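Local coordinates for hypothetical protein (Aeropyrum pernix, PDB 2P6H) that is of unknown function, belongs to the UPF0047 (YjbQ) family, forms a trimer and holds a sulfate ion in a polar pocket, at residues 5-10 with 122-127; 25-30 with 129-134; 44-49 with 116-121. One frame throughout, in Å; residues are numbered along the deposited sequence.

Interaction 1 of 3, residues 5-10 with 122-127; sequences SFTVKT and PRERTV. With SO4 (sulfate ion), chain E; SO4 (sulfate ion), chain C.
An antiparallel pairing at the edge of the five-stranded sheet joins strand 2-9, outermost within the chain, to strand 124-133, with Phe6 opposite Val127 and Val8 opposite Arg125 as the hydrogen-bonded pairs. Val127 N donates to Phe6 O at 2.9 Å, almost in line with the carbonyl, whereas the bonds between Val8 and Arg125 reach their carbonyl oxygens from above the carbonyl plane. Beyond the ends of the strands, Thr10 N donates to Arg123 O, and Thr10 OG1, also hydrogen-bonded to Glu118 OE2, accepts from Arg123 N at 2.9 Å.

On the face bearing Phe6, Val8 and Arg125, CB of Val127 sits over the Phe6 ring, 3.8 Å from its centroid. A chi1 of 64° puts the ring between the backbone N and carbonyl carbon of Phe6, flat along the side of Val127. A serine at Phe6 would probably leave one side of Val127 without its apolar cover. Val8 CG2 extends this patch to Val127 CG2 at 3.8 Å.

Arg125 bends at chi2 and leads away from Val8, its NE in a salt bridge with Glu118 and its NH2 bonded to Thr45 OG1. Arg123 CD lies over the centre of one guanidinium face, 3.5 Å above the plane, while at the edge Arg125 NH1 donates to sulfate O3 (chain C) at 2.9 Å.

Interaction 2 of 3, residues 25-30 with 129-134; sequences EWLSTV and LLYLGE
Trp26, Tyr131 and Leu129 carry this helix-on-sheet contact, in which the C-terminal part of helix 20-28 lies against the last strand of the chain, 124-133. The Trp26 indole projects from the helix toward the strand, its CG anti to the backbone N (chi1 -177°), and is held between two aliphatic groups. Leu129 CB stands over one face of the six-membered ring, 4.0 Å from its centroid, and Val30 CG2, four residues on from the tryptophan, covers the opposite face, 3.7 Å above the plane. The leucine runs back along the indole toward the helix, bringing Leu129 CD1 to 3.6 Å from Trp26 CB.

The far end of the same ring system reaches Tyr131: Trp26 CH2 approaches Tyr131 CB at 3.6 Å, the two side chains crossing at a slant. The phenol of Tyr131 then continues past the indole toward the chain terminus. Val30 CG1 meets its CD2 at 3.9 Å, and Leu27 CD1 comes to its CD1 at 4.1 Å, the leucine running roughly perpendicular to the tyrosine. At the ring's outer end Tyr131 OH donates to Glu134 O at 2.6 Å, in the carbonyl plane, tying the phenol to an oxygen of the C-terminal carboxylate.

Leu37 of strand 35-40 also touches Trp26. Between helix and strand the side-chain contacts are apolar, so their fit rests on the shapes of indole, phenol and branched aliphatic chains, while the phenol hydroxyl of Tyr131 is satisfied within its own segment.

Interaction 3 of 3, residues 44-49 with 116-121; sequences TTAAVA and FVEMDG. With SO4 (sulfate ion), chain C.
Backbone hydrogen bonds pair Ala47 with Val117 in the antiparallel three-stranded sheet: Val117 N donates to Ala47 O at 2.8 Å and Ala47 N to Val117 O at 2.9 Å. Ala46 with Glu118 and Val48 with Phe116 are the flanking non-hydrogen-bonded pairs. Past the strand ends the pairing slackens to a weak bond from Met119 N to Thr45 O.

Apolar packing differs on the two faces. With chi1 at -175° the Phe116 side chain extends away from its own N and brings CZ to within 3.6 Å of Ala46 CB. On the other side Met119 bends at chi3 so that its CE meets Ala47 CB at 3.8 Å, beside Val117.

Polar contacts gather at the turns. Glu118 OE1 accepts from Asp120 N at 2.8 Å, approached from above the carboxylate plane, while OE2 binds Arg125 and Thr10. A sulfate is gripped by Thr44, whose N and OG1 both donate to O4, and by Thr45, whose OG1 donates to O3 at 3.0 Å. Arg125 completes the site through NH1, and its NH2 bonds Thr45 OG1. One water bridges sulfate O1 to Asp120 OD2, itself also hydrogen-bonded to Asn83 ND2 and salt-bridged to Arg123, and, weakly, to Thr45 OG1.

Around this pair, helix 55-69 packs on Val117 and Met119 through Ile65, helix 84-93 touches Thr45 and Met119 through Ala86, and strand 124-133 meets Phe116 from the five-stranded sheet through Arg125 and Val127.

How the interactions relate
Strand 124-133 serves both interaction 1 and interaction 2, whose centres lie about 19 Å apart; they meet where Phe6 CD2 packs on Leu129 CD1 at 3.8 Å. Interaction 3 belongs to the three-stranded sheet, its centre about 10 Å from that of interaction 1. The two are joined by the salt bridge from Arg125 NE to Glu118 OE2 at 2.7 Å and by Arg125 CB against Phe116 CZ at 3.3 Å. Both also hold the same sulfate (chain C), probably from the crystallisation liquor, so Arg125 links the sheets at an anion pocket. Interaction 2 does not touch interaction 3, the nearest atoms being about 9 Å apart.

Interaction 1 of 3, residues 5-10 with 122-127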
loop_
_atom_site.group_PDB
_atom_site.type_symbol
_atom_site.label_atom_id
_atom_site.label_comp_id
_atom_site.label_asym_id
_atom_site.label_seq_id
_atom_site.Cartn_x
_atom_site.Cartn_y
_atom_site.Cartn_z
ATOM N N SER A 5 -17.552 11.120 4.102
ATOM C CA SER A 5 -16.566 10.987 5.167
ATOM C C SER A 5 -17.251 10.773 6.501
ATOM O O SER A 5 -18.444 11.034 6.651
ATOM C CB SER A 5 -15.719 12.252 5.264
ATOM O OG SER A 5 -16.476 13.301 5.848
ATOM N N PHE A 6 -16.483 10.294 7.471
ATOM C CA PHE A 6 -16.982 10.093 8.815
ATOM C C PHE A 6 -15.829 10.229 9.782
ATOM O O PHE A 6 -14.672 10.067 9.435
ATOM C CB PHE A 6 -17.684 8.711 8.944
ATOM C CG PHE A 6 -16.756 7.523 8.722
ATOM C CD1 PHE A 6 -15.925 7.085 9.750
ATOM C CD2 PHE A 6 -16.809 6.825 7.525
ATOM C CE1 PHE A 6 -15.137 5.946 9.564
ATOM C CE2 PHE A 6 -16.014 5.685 7.349
ATOM C CZ PHE A 6 -15.178 5.241 8.366
ATOM N N THR A 7 -16.163 10.609 11.035
ATOM C CA THR A 7 -15.094 10.768 12.022
ATOM C C THR A 7 -14.910 9.534 12.845
ATOM O O THR A 7 -15.809 8.716 12.995
ATOM C CB THR A 7 -15.498 11.808 13.016
ATOM O OG1 THR A 7 -16.720 11.410 13.641
ATOM C CG2 THR A 7 -15.718 13.150 12.309
ATOM N N VAL A 8 -13.674 9.429 13.352
ATOM C CA VAL A 8 -13.281 8.306 14.184
ATOM C C VAL A 8 -12.539 8.883 15.371
ATOM O O VAL A 8 -11.459 9.458 15.241
ATOM C CB VAL A 8 -12.343 7.370 13.391
ATOM C CG1 VAL A 8 -11.836 6.254 14.317
ATOM C CG2 VAL A 8 -13.065 6.745 12.212
ATOM N N LYS A 9 -13.157 8.741 16.533
ATOM C CA LYS A 9 -12.595 9.230 17.770
ATOM C C LYS A 9 -11.716 8.157 18.379
ATOM O O LYS A 9 -12.176 7.098 18.785
ATOM C CB LYS A 9 -13.746 9.565 18.723
ATOM C CG LYS A 9 -13.291 10.425 19.905
ATOM C CD LYS A 9 -13.490 9.720 21.249
ATOM C CE LYS A 9 -13.670 10.701 22.412
ATOM N NZ LYS A 9 -12.547 10.580 23.340
ATOM N N THR A 10 -10.409 8.401 18.428
ATOM C CA THR A 10 -9.524 7.411 19.003
ATOM C C THR A 10 -9.289 7.740 20.480
ATOM O O THR A 10 -9.396 8.880 20.914
ATOM C CB THR A 10 -8.204 7.392 18.191
ATOM O OG1 THR A 10 -7.469 8.585 18.467
ATOM C CG2 THR A 10 -8.513 7.337 16.692
ATOM N N PRO A 122 -4.847 10.300 21.813
ATOM C CA PRO A 122 -6.255 10.291 21.397
ATOM C C PRO A 122 -6.588 11.512 20.547
ATOM O O PRO A 122 -6.222 12.639 20.890
ATOM C CB PRO A 122 -6.998 10.303 22.722
ATOM C CG PRO A 122 -6.143 11.072 23.673
ATOM C CD PRO A 122 -4.731 10.684 23.232
ATOM N N ARG A 123 -7.269 11.279 19.431
ATOM C CA ARG A 123 -7.640 12.369 18.519
ATOM C C ARG A 123 -8.973 12.089 17.823
ATOM O O ARG A 123 -9.448 10.963 17.763
ATOM C CB ARG A 123 -6.568 12.519 17.430
ATOM C CG ARG A 123 -5.241 13.111 17.900
ATOM C CD ARG A 123 -4.326 13.403 16.704
ATOM N NE ARG A 123 -2.948 13.718 17.110
ATOM C CZ ARG A 123 -2.655 14.963 17.547
ATOM N NH1 ARG A 123 -3.583 15.902 17.659
ATOM N NH2 ARG A 123 -1.387 15.246 17.885
ATOM N N GLU A 124 -9.565 13.156 17.307
ATOM C CA GLU A 124 -10.770 12.998 16.561
ATOM C C GLU A 124 -10.323 12.964 15.114
ATOM O O GLU A 124 -9.957 13.974 14.527
ATOM C CB GLU A 124 -11.756 14.172 16.891
ATOM C CG GLU A 124 -12.676 14.510 15.719
ATOM C CD GLU A 124 -14.107 14.277 16.140
ATOM O OE1 GLU A 124 -14.364 13.254 16.771
ATOM O OE2 GLU A 124 -14.949 15.123 15.866
ATOM N N ARG A 125 -10.315 11.750 14.581
ATOM C CA ARG A 125 -9.827 11.517 13.230
ATOM C C ARG A 125 -10.902 11.473 12.146
ATOM O O ARG A 125 -12.088 11.429 12.443
ATOM C CB ARG A 125 -9.032 10.225 13.219
ATOM C CG ARG A 125 -7.861 10.203 14.172
ATOM C CD ARG A 125 -6.812 11.273 13.852
ATOM N NE ARG A 125 -5.499 10.816 14.297
ATOM C CZ ARG A 125 -4.348 11.327 13.873
ATOM N NH1 ARG A 125 -4.346 12.335 12.998
ATOM N NH2 ARG A 125 -3.189 10.789 14.264
ATOM N N THR A 126 -10.471 11.503 10.890
ATOM C CA THR A 126 -11.375 11.492 9.732
ATOM C C THR A 126 -11.036 10.384 8.744
ATOM O O THR A 126 -9.881 10.042 8.524
ATOM C CB THR A 126 -11.271 12.825 9.005
ATOM O OG1 THR A 126 -11.684 13.871 9.889
ATOM C CG2 THR A 126 -12.188 12.823 7.778
ATOM N N VAL A 127 -12.102 9.782 8.184
ATOM C CA VAL A 127 -11.935 8.833 7.094
ATOM C C VAL A 127 -12.733 9.340 5.932
ATOM O O VAL A 127 -13.917 9.646 6.064
ATOM C CB VAL A 127 -12.522 7.477 7.501
ATOM C CG1 VAL A 127 -12.498 6.524 6.295
ATOM C CG2 VAL A 127 -11.734 6.863 8.631
HETATM S S SO4 E . -16.985 7.276 17.277
HETATM O O1 SO4 E . -18.165 6.769 16.658
HETATM O O2 SO4 E . -16.693 6.921 18.620
HETATM O O3 SO4 E . -17.040 8.827 17.217
HETATM O O4 SO4 E . -15.799 6.950 16.509
HETATM S S SO4 C . -1.856 14.542 10.863
HETATM O O1 SO4 C . -0.833 15.033 11.900
HETATM O O2 SO4 C . -3.092 15.326 10.856
HETATM O O3 SO4 C . -2.252 13.164 11.135
HETATM O O4 SO4 C . -1.286 14.597 9.523
#

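Interaction 2 of 3, residues 25-30 with 129-134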
loop_
_atom_site.group_PDB
_atom_site.type_symbol
_atom_site.label_atom_id
_atom_site.label_comp_id
_atom_site.label_asym_id
_atom_site.label_seq_id
_atom_site.Cartn_x
_atom_site.Cartn_y
_atom_site.Cartn_z
ATOM N N GLU A 25 -22.159 1.636 5.574
ATOM C CA GLU A 25 -23.251 2.541 5.797
ATOM C C GLU A 25 -23.327 3.506 4.638
ATOM O O GLU A 25 -24.274 3.513 3.863
ATOM C CB GLU A 25 -22.970 3.305 7.086
ATOM C CG GLU A 25 -24.071 3.111 8.126
ATOM C CD GLU A 25 -23.888 4.130 9.222
ATOM O OE1 GLU A 25 -23.925 5.317 8.931
ATOM O OE2 GLU A 25 -23.680 3.725 10.364
ATOM N N TRP A 26 -22.270 4.305 4.547
ATOM C CA TRP A 26 -22.140 5.304 3.492
ATOM C C TRP A 26 -22.359 4.657 2.133
ATOM O O TRP A 26 -23.032 5.157 1.259
ATOM C CB TRP A 26 -20.732 5.922 3.552
ATOM C CG TRP A 26 -20.593 7.004 2.535
ATOM C CD1 TRP A 26 -21.092 8.323 2.637
ATOM C CD2 TRP A 26 -19.971 6.908 1.221
ATOM N NE1 TRP A 26 -20.866 9.072 1.530
ATOM C CE2 TRP A 26 -20.146 8.178 0.591
ATOM C CE3 TRP A 26 -19.315 5.900 0.535
ATOM C CZ2 TRP A 26 -19.661 8.385 -0.686
ATOM C CZ3 TRP A 26 -18.832 6.118 -0.744
ATOM C CH2 TRP A 26 -19.012 7.367 -1.360
ATOM N N LEU A 27 -21.730 3.503 1.971
ATOM C CA LEU A 27 -21.813 2.818 0.705
ATOM C C LEU A 27 -23.254 2.484 0.295
ATOM O O LEU A 27 -23.607 2.463 -0.878
ATOM C CB LEU A 27 -21.020 1.538 0.863
ATOM C CG LEU A 27 -20.681 0.916 -0.472
ATOM C CD1 LEU A 27 -19.968 1.900 -1.403
ATOM C CD2 LEU A 27 -19.750 -0.267 -0.286
ATOM N N SER A 28 -24.066 2.106 1.302
ATOM C CA SER A 28 -25.463 1.837 0.980
ATOM C C SER A 28 -26.242 3.139 0.811
ATOM O O SER A 28 -27.271 3.190 0.153
ATOM C CB SER A 28 -26.090 1.009 2.102
ATOM O OG SER A 28 -25.610 -0.334 2.042
ATOM N N THR A 29 -25.731 4.203 1.422
ATOM C CA THR A 29 -26.393 5.512 1.257
ATOM C C THR A 29 -26.162 6.007 -0.142
ATOM O O THR A 29 -26.692 7.028 -0.563
ATOM C CB THR A 29 -25.859 6.590 2.238
ATOM O OG1 THR A 29 -26.944 7.424 2.650
ATOM C CG2 THR A 29 -24.806 7.458 1.541
ATOM N N VAL A 30 -25.307 5.234 -0.809
ATOM C CA VAL A 30 -24.986 5.552 -2.155
ATOM C C VAL A 30 -25.585 4.503 -3.127
ATOM O O VAL A 30 -25.977 4.808 -4.245
ATOM C CB VAL A 30 -23.465 5.584 -2.141
ATOM C CG1 VAL A 30 -22.933 5.425 -3.564
ATOM C CG2 VAL A 30 -22.982 6.905 -1.569
ATOM N N LEU A 129 -14.168 8.993 1.969
ATOM C CA LEU A 129 -14.656 7.918 1.112
ATOM C C LEU A 129 -15.018 8.447 -0.265
ATOM O O LEU A 129 -15.545 9.550 -0.408
ATOM C CB LEU A 129 -15.902 7.261 1.731
ATOM C CG LEU A 129 -15.794 6.805 3.193
ATOM C CD1 LEU A 129 -17.159 6.506 3.776
ATOM C CD2 LEU A 129 -14.890 5.584 3.277
ATOM N N LEU A 130 -14.720 7.647 -1.280
ATOM C CA LEU A 130 -15.002 8.007 -2.670
ATOM C C LEU A 130 -15.535 6.793 -3.401
ATOM O O LEU A 130 -14.952 5.717 -3.378
ATOM C CB LEU A 130 -13.713 8.512 -3.355
ATOM C CG LEU A 130 -13.899 8.905 -4.845
ATOM C CD1 LEU A 130 -12.854 9.914 -5.319
ATOM C CD2 LEU A 130 -13.798 7.707 -5.789
ATOM N N TYR A 131 -16.664 6.953 -4.079
ATOM C CA TYR A 131 -17.227 5.855 -4.847
ATOM C C TYR A 131 -17.268 6.258 -6.304
ATOM O O TYR A 131 -17.842 7.291 -6.662
ATOM C CB TYR A 131 -18.639 5.496 -4.397
ATOM C CG TYR A 131 -19.205 4.379 -5.242
ATOM C CD1 TYR A 131 -18.706 3.080 -5.132
ATOM C CD2 TYR A 131 -20.174 4.631 -6.216
ATOM C CE1 TYR A 131 -19.150 2.059 -5.977
ATOM C CE2 TYR A 131 -20.622 3.612 -7.068
ATOM C CZ TYR A 131 -20.103 2.336 -6.943
ATOM O OH TYR A 131 -20.510 1.336 -7.799
ATOM N N LEU A 132 -16.660 5.433 -7.140
ATOM C CA LEU A 132 -16.569 5.698 -8.566
ATOM C C LEU A 132 -17.161 4.519 -9.305
ATOM O O LEU A 132 -16.613 3.425 -9.326
ATOM C CB LEU A 132 -15.089 5.885 -8.956
ATOM C CG LEU A 132 -14.871 6.329 -10.422
ATOM C CD1 LEU A 132 -15.116 7.826 -10.621
ATOM C CD2 LEU A 132 -13.450 6.059 -10.919
ATOM N N GLY A 133 -18.309 4.707 -9.950
ATOM C CA GLY A 133 -18.902 3.611 -10.688
ATOM C C GLY A 133 -20.399 3.722 -10.889
ATOM O O GLY A 133 -20.998 4.777 -10.661
ATOM N N GLU A 134 -21.002 2.626 -11.338
ATOM C CA GLU A 134 -22.441 2.584 -11.580
ATOM C C GLU A 134 -23.192 1.943 -10.398
ATOM O O GLU A 134 -22.528 1.531 -9.413
ATOM C CB GLU A 134 -22.714 1.797 -12.867
ATOM C CG GLU A 134 -23.092 0.330 -12.635
ATOM C CD GLU A 134 -22.548 -0.617 -13.704
ATOM O OE1 GLU A 134 -21.682 -0.192 -14.501
ATOM O OE2 GLU A 134 -22.972 -1.796 -13.745
ATOM O OXT GLU A 134 -24.442 1.856 -10.485
#

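Interaction 3 of 3, residues 44-49 with 116-121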
loop_
_atom_site.group_PDB
_atom_site.type_symbol
_atom_site.label_atom_id
_atom_site.label_comp_id
_atom_site.label_asym_id
_atom_site.label_seq_id
_atom_site.Cartn_x
_atom_site.Cartn_y
_atom_site.Cartn_z
ATOM N N THR A 44 -1.194 12.039 8.407
ATOM C CA THR A 44 0.165 11.540 8.213
ATOM C C THR A 44 0.619 10.732 9.442
ATOM O O THR A 44 1.690 10.136 9.424
ATOM C CB THR A 44 1.191 12.688 8.023
ATOM O OG1 THR A 44 1.247 13.480 9.218
ATOM C CG2 THR A 44 0.814 13.573 6.840
ATOM N N THR A 45 -0.187 10.729 10.506
ATOM C CA THR A 45 0.204 9.923 11.684
ATOM C C THR A 45 -0.877 8.937 12.087
ATOM O O THR A 45 -0.958 8.495 13.226
ATOM C CB THR A 45 0.473 10.817 12.898
ATOM O OG1 THR A 45 -0.685 11.610 13.163
ATOM C CG2 THR A 45 1.654 11.749 12.613
ATOM N N ALA A 46 -1.660 8.552 11.091
ATOM C CA ALA A 46 -2.654 7.501 11.233
ATOM C C ALA A 46 -2.666 6.790 9.912
ATOM O O ALA A 46 -2.178 7.288 8.906
ATOM C CB ALA A 46 -4.084 8.054 11.597
ATOM N N ALA A 47 -3.201 5.576 9.880
ATOM C CA ALA A 47 -3.223 4.817 8.633
ATOM C C ALA A 47 -4.477 3.955 8.553
ATOM O O ALA A 47 -5.303 3.942 9.458
ATOM C CB ALA A 47 -1.973 3.926 8.564
ATOM N N VAL A 48 -4.645 3.279 7.406
ATOM C CA VAL A 48 -5.734 2.317 7.274
ATOM C C VAL A 48 -5.201 1.047 6.672
ATOM O O VAL A 48 -4.375 1.054 5.772
ATOM C CB VAL A 48 -6.837 2.845 6.349
ATOM C CG1 VAL A 48 -6.225 3.416 5.073
ATOM C CG2 VAL A 48 -7.766 1.699 5.966
ATOM N N ALA A 49 -5.679 -0.059 7.243
ATOM C CA ALA A 49 -5.267 -1.353 6.780
ATOM C C ALA A 49 -6.471 -2.254 6.644
ATOM O O ALA A 49 -7.551 -1.968 7.144
ATOM C CB ALA A 49 -4.344 -1.922 7.835
ATOM N N PHE A 116 -8.886 1.184 11.100
ATOM C CA PHE A 116 -8.273 2.494 11.247
ATOM C C PHE A 116 -7.127 2.246 12.224
ATOM O O PHE A 116 -7.327 1.664 13.295
ATOM C CB PHE A 116 -9.238 3.504 11.870
ATOM C CG PHE A 116 -8.680 4.900 11.929
ATOM C CD1 PHE A 116 -7.859 5.287 12.980
ATOM C CD2 PHE A 116 -8.955 5.820 10.919
ATOM C CE1 PHE A 116 -7.316 6.568 13.031
ATOM C CE2 PHE A 116 -8.418 7.111 10.958
ATOM C CZ PHE A 116 -7.597 7.484 12.016
ATOM N N VAL A 117 -5.930 2.676 11.850
ATOM C CA VAL A 117 -4.778 2.496 12.712
ATOM C C VAL A 117 -4.290 3.826 13.244
ATOM O O VAL A 117 -3.655 4.608 12.549
ATOM C CB VAL A 117 -3.669 1.886 11.882
ATOM C CG1 VAL A 117 -2.454 1.599 12.762
ATOM C CG2 VAL A 117 -4.146 0.593 11.247
ATOM N N GLU A 118 -4.621 4.114 14.501
ATOM C CA GLU A 118 -4.219 5.364 15.161
ATOM C C GLU A 118 -2.836 5.185 15.792
ATOM O O GLU A 118 -2.593 4.205 16.505
ATOM C CB GLU A 118 -5.237 5.730 16.252
ATOM C CG GLU A 118 -4.868 6.930 17.122
ATOM C CD GLU A 118 -4.731 8.215 16.323
ATOM O OE1 GLU A 118 -3.666 8.423 15.700
ATOM O OE2 GLU A 118 -5.690 9.014 16.308
ATOM N N MET A 119 -1.928 6.122 15.532
ATOM C CA MET A 119 -0.591 6.029 16.099
ATOM C C MET A 119 -0.207 7.286 16.879
ATOM O O MET A 119 0.881 7.361 17.459
ATOM C CB MET A 119 0.427 5.723 14.992
ATOM C CG MET A 119 0.213 4.324 14.413
ATOM S SD MET A 119 1.176 3.917 12.959
ATOM C CE MET A 119 0.116 4.554 11.663
ATOM N N ASP A 120 -1.114 8.260 16.903
ATOM C CA ASP A 120 -0.873 9.513 17.639
ATOM C C ASP A 120 -2.159 9.996 18.309
ATOM O O ASP A 120 -2.508 11.169 18.275
ATOM C CB ASP A 120 -0.337 10.591 16.665
ATOM C CG ASP A 120 0.229 11.812 17.422
ATOM O OD1 ASP A 120 0.698 11.622 18.546
ATOM O OD2 ASP A 120 0.186 12.914 16.883
ATOM N N GLY A 121 -2.880 9.074 18.938
ATOM C CA GLY A 121 -4.102 9.444 19.627
ATOM C C GLY A 121 -3.816 9.922 21.043
ATOM O O GLY A 121 -2.661 9.951 21.455
HETATM S S SO4 C . -1.856 14.542 10.863
HETATM O O1 SO4 C . -0.833 15.033 11.900
HETATM O O2 SO4 C . -3.092 15.326 10.856
HETATM O O3 SO4 C . -2.252 13.164 11.135
HETATM O O4 SO4 C . -1.286 14.597 9.523
HETATM O O HOH W 1 -0.885 14.600 14.547
#